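Local coordinates for putative protein (Neisseria meningitidis, PDB 2O3G), which is the C-terminal transporter-associated (CorC/HlyC-type) domain of a UPF0053-family membrane protein, whose precise role is unknown but which may bind flavin adenine dinucleotide, at residues 46-51 with 71-76. Residues are numbered along the deposited sequence; the frame is centred on the assembly and turned at random.
Sequences HTVAGL and WRFEVV
Val-48 and Leu-51, in the first turn of helix 48-56, pack against the ring of Phe-73 on strand 71-79 in a purely apolar helix-on-sheet contact at the centre of the domain. The backbones stay well apart, with Val-48 and Phe-73 separated by 7.9 Å between their CA atoms, and the gap is filled by the phenylalanine ring together with the branches of Val-48 and Leu-51. The CB of Phe-73 points toward the helix. Leu-51 CD2 sits over one face of the ring, shifted toward the rim on the CE2–CZ side, 4.1 Å from Phe-73 CE2. Val-48 CG1 approaches obliquely at the CD1–CE1 flank, on the same side of the ring plane as Leu-51, 3.8 Å from Phe-73 CD1. That methyl is anti to the backbone N of Val-48 (chi1 -175°), which places it on the Phe-73 side. Both aliphatic side chains run roughly at right angles to the phenylalanine, and all three residues are buried.

The helix start is capped by Thr-47, whose OG1 accepts from Gly-50 N at 2.9 Å, with an N-H...O angle of 152°. The main chain closes the same turn from Leu-51 N to Thr-47 O. Backbone bonds also tie Val-48 to Leu-25 and Ala-49 to Gly-23.

Phe-68 on edge strand 65-68 touches both Leu-51 and Phe-73, and Ile-88 on strand 82-90 also packs on Phe-73, extending the apolar cluster across neighbouring strands. The adjacent Arg-72 forms a salt bridge through NE with Asp-67 of strand 65-68. The contact is helix-on-sheet core packing in an alpha+beta fold, setting helix 48-56 on the four-stranded antiparallel sheet of the transporter-associated domain.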
ATOM      1  N   HIS A  46       8.483  -3.475   2.029  1.00 52.21           N
ATOM      2  CA  HIS A  46       9.000  -3.524   0.677  1.00 51.81           C
ATOM      3  C   HIS A  46       7.899  -3.548  -0.318  1.00 49.05           C
ATOM      4  O   HIS A  46       8.185  -3.587  -1.521  1.00 47.94           O
ATOM      5  CB  HIS A  46       9.875  -4.740   0.452  1.00 53.87           C
ATOM      6  CG  HIS A  46      10.987  -4.817   1.423  1.00 62.03           C
ATOM      7  ND1 HIS A  46      10.802  -5.253   2.723  1.00 67.39           N
ATOM      8  CD2 HIS A  46      12.281  -4.423   1.326  1.00 66.98           C
ATOM      9  CE1 HIS A  46      11.947  -5.157   3.372  1.00 69.85           C
ATOM     10  NE2 HIS A  46      12.857  -4.652   2.550  1.00 68.14           N
ATOM     11  N   THR A  47       6.661  -3.550   0.194  1.00 46.77           N
ATOM     12  CA  THR A  47       5.468  -3.802  -0.615  1.00 45.78           C
ATOM     13  C   THR A  47       4.295  -2.901  -0.231  1.00 46.08           C
ATOM     14  O   THR A  47       4.217  -2.344   0.960  1.00 44.30           O
ATOM     15  CB  THR A  47       4.953  -5.309  -0.449  1.00 46.25           C
ATOM     16  OG1 THR A  47       4.429  -5.522   0.889  1.00 46.05           O
ATOM     17  CG2 THR A  47       6.052  -6.287  -0.775  1.00 42.14           C
ATOM     18  N   VAL A  48       3.351  -2.807  -1.192  1.00 44.65           N
ATOM     19  CA  VAL A  48       2.148  -2.016  -0.952  1.00 43.89           C
ATOM     20  C   VAL A  48       1.524  -2.474   0.338  1.00 45.12           C
ATOM     21  O   VAL A  48       1.219  -1.684   1.259  1.00 46.76           O
ATOM     22  CB  VAL A  48       1.190  -2.079  -2.161  1.00 43.82           C
ATOM     23  CG1 VAL A  48       0.007  -1.178  -1.954  1.00 42.86           C
ATOM     24  CG2 VAL A  48       1.946  -1.738  -3.406  1.00 41.85           C
ATOM     25  N   ALA A  49       1.382  -3.773   0.472  1.00 46.18           N
ATOM     26  CA  ALA A  49       0.700  -4.269   1.666  1.00 48.06           C
ATOM     27  C   ALA A  49       1.489  -3.856   2.831  1.00 48.85           C
ATOM     28  O   ALA A  49       0.892  -3.417   3.806  1.00 50.26           O
ATOM     29  CB  ALA A  49       0.594  -5.828   1.664  1.00 47.60           C
ATOM     30  N   GLY A  50       2.834  -4.011   2.736  1.00 49.48           N
ATOM     31  CA  GLY A  50       3.733  -3.691   3.850  1.00 49.76           C
ATOM     32  C   GLY A  50       3.585  -2.226   4.235  1.00 51.35           C
ATOM     33  O   GLY A  50       3.502  -1.887   5.446  1.00 52.55           O
ATOM     34  N   LEU A  51       3.506  -1.347   3.219  1.00 51.11           N
ATOM     35  CA  LEU A  51       3.256   0.071   3.457  1.00 51.37           C
ATOM     36  C   LEU A  51       2.072   0.225   4.318  1.00 51.96           C
ATOM     37  O   LEU A  51       2.122   0.955   5.317  1.00 52.66           O
ATOM     38  CB  LEU A  51       3.136   0.873   2.140  1.00 50.34           C
ATOM     39  CG  LEU A  51       2.295   2.115   1.842  1.00 49.14           C
ATOM     40  CD1 LEU A  51       1.727   2.853   3.005  1.00 41.42           C
ATOM     41  CD2 LEU A  51       3.135   3.016   0.973  1.00 50.43           C
ATOM     42  N   TRP A  71      -1.247  10.017  -1.351  1.00 46.93           N
ATOM     43  CA  TRP A  71      -2.070   8.960  -1.870  1.00 45.03           C
ATOM     44  C   TRP A  71      -2.697   8.179  -0.716  1.00 44.56           C
ATOM     45  O   TRP A  71      -2.226   8.268   0.423  1.00 45.14           O
ATOM     46  CB  TRP A  71      -1.247   8.032  -2.660  1.00 44.61           C
ATOM     47  CG  TRP A  71      -0.506   8.613  -3.744  1.00 43.83           C
ATOM     48  CD1 TRP A  71       0.641   9.242  -3.659  1.00 43.46           C
ATOM     49  CD2 TRP A  71      -0.802   8.499  -5.149  1.00 46.35           C
ATOM     50  NE1 TRP A  71       1.106   9.606  -4.934  1.00 42.20           N
ATOM     51  CE2 TRP A  71       0.216   9.163  -5.851  1.00 44.49           C
ATOM     52  CE3 TRP A  71      -1.886   7.994  -5.866  1.00 48.56           C
ATOM     53  CZ2 TRP A  71       0.228   9.281  -7.218  1.00 48.62           C
ATOM     54  CZ3 TRP A  71      -1.863   8.084  -7.261  1.00 47.67           C
ATOM     55  CH2 TRP A  71      -0.814   8.727  -7.921  1.00 46.46           C
ATOM     56  N   ARG A  72      -3.771   7.448  -1.015  1.00 43.99           N
ATOM     57  CA  ARG A  72      -4.507   6.580  -0.071  1.00 44.88           C
ATOM     58  C   ARG A  72      -4.408   5.142  -0.535  1.00 44.53           C
ATOM     59  O   ARG A  72      -4.421   4.843  -1.739  1.00 43.96           O
ATOM     60  CB  ARG A  72      -5.943   6.960  -0.109  1.00 45.38           C
ATOM     61  CG  ARG A  72      -6.779   6.183   0.792  1.00 48.32           C
ATOM     62  CD  ARG A  72      -7.995   6.988   1.118  1.00 46.95           C
ATOM     63  NE  ARG A  72      -7.723   7.780   2.291  1.00 54.62           N
ATOM     64  CZ  ARG A  72      -8.588   8.589   2.907  1.00 56.05           C
ATOM     65  NH1 ARG A  72      -9.846   8.710   2.497  1.00 58.53           N
ATOM     66  NH2 ARG A  72      -8.174   9.272   3.960  1.00 54.92           N
ATOM     67  N   PHE A  73      -4.256   4.233   0.407  1.00 45.35           N
ATOM     68  CA  PHE A  73      -4.045   2.837   0.038  1.00 44.96           C
ATOM     69  C   PHE A  73      -5.038   2.089   0.801  1.00 46.61           C
ATOM     70  O   PHE A  73      -5.106   2.249   2.011  1.00 46.95           O
ATOM     71  CB  PHE A  73      -2.679   2.441   0.455  1.00 42.99           C
ATOM     72  CG  PHE A  73      -1.620   3.053  -0.402  1.00 41.39           C
ATOM     73  CD1 PHE A  73      -1.162   2.402  -1.493  1.00 33.98           C
ATOM     74  CD2 PHE A  73      -1.101   4.302  -0.102  1.00 35.49           C
ATOM     75  CE1 PHE A  73      -0.131   2.974  -2.266  1.00 34.81           C
ATOM     76  CE2 PHE A  73      -0.086   4.831  -0.867  1.00 36.91           C
ATOM     77  CZ  PHE A  73       0.387   4.165  -1.957  1.00 30.86           C
ATOM     78  N   GLU A  74      -5.891   1.347   0.112  1.00 49.30           N
ATOM     79  CA  GLU A  74      -7.038   0.773   0.828  1.00 51.92           C
ATOM     80  C   GLU A  74      -7.163  -0.678   0.551  1.00 51.45           C
ATOM     81  O   GLU A  74      -7.087  -1.116  -0.595  1.00 52.37           O
ATOM     82  CB  GLU A  74      -8.323   1.451   0.404  1.00 51.84           C
ATOM     83  CG  GLU A  74      -9.560   0.968   1.171  1.00 52.88           C
ATOM     84  CD  GLU A  74     -10.868   1.574   0.650  1.00 54.53           C
ATOM     85  OE1 GLU A  74     -10.864   2.273  -0.409  1.00 58.14           O
ATOM     86  OE2 GLU A  74     -11.908   1.363   1.307  1.00 58.93           O
ATOM     87  N   VAL A  75      -7.336  -1.443   1.593  1.00 52.33           N
ATOM     88  CA  VAL A  75      -7.349  -2.878   1.371  1.00 53.20           C
ATOM     89  C   VAL A  75      -8.747  -3.254   0.942  1.00 54.24           C
ATOM     90  O   VAL A  75      -9.760  -2.992   1.629  1.00 53.99           O
ATOM     91  CB  VAL A  75      -6.844  -3.636   2.589  1.00 52.15           C
ATOM     92  CG1 VAL A  75      -6.912  -2.765   3.719  1.00 53.98           C
ATOM     93  CG2 VAL A  75      -7.648  -4.888   2.853  1.00 51.75           C
ATOM     94  N   VAL A  76      -8.795  -3.842  -0.227  1.00 55.17           N
ATOM     95  CA  VAL A  76     -10.092  -4.138  -0.759  1.00 58.68           C
ATOM     96  C   VAL A  76     -10.416  -5.622  -0.679  1.00 62.21           C
ATOM     97  O   VAL A  76     -11.544  -6.001  -0.292  1.00 63.45           O
ATOM     98  CB  VAL A  76     -10.378  -3.556  -2.202  1.00 56.99           C
ATOM     99  CG1 VAL A  76     -10.444  -2.076  -2.122  1.00 55.27           C
ATOM    100  CG2 VAL A  76      -9.406  -4.060  -3.251  1.00 55.15           C
TER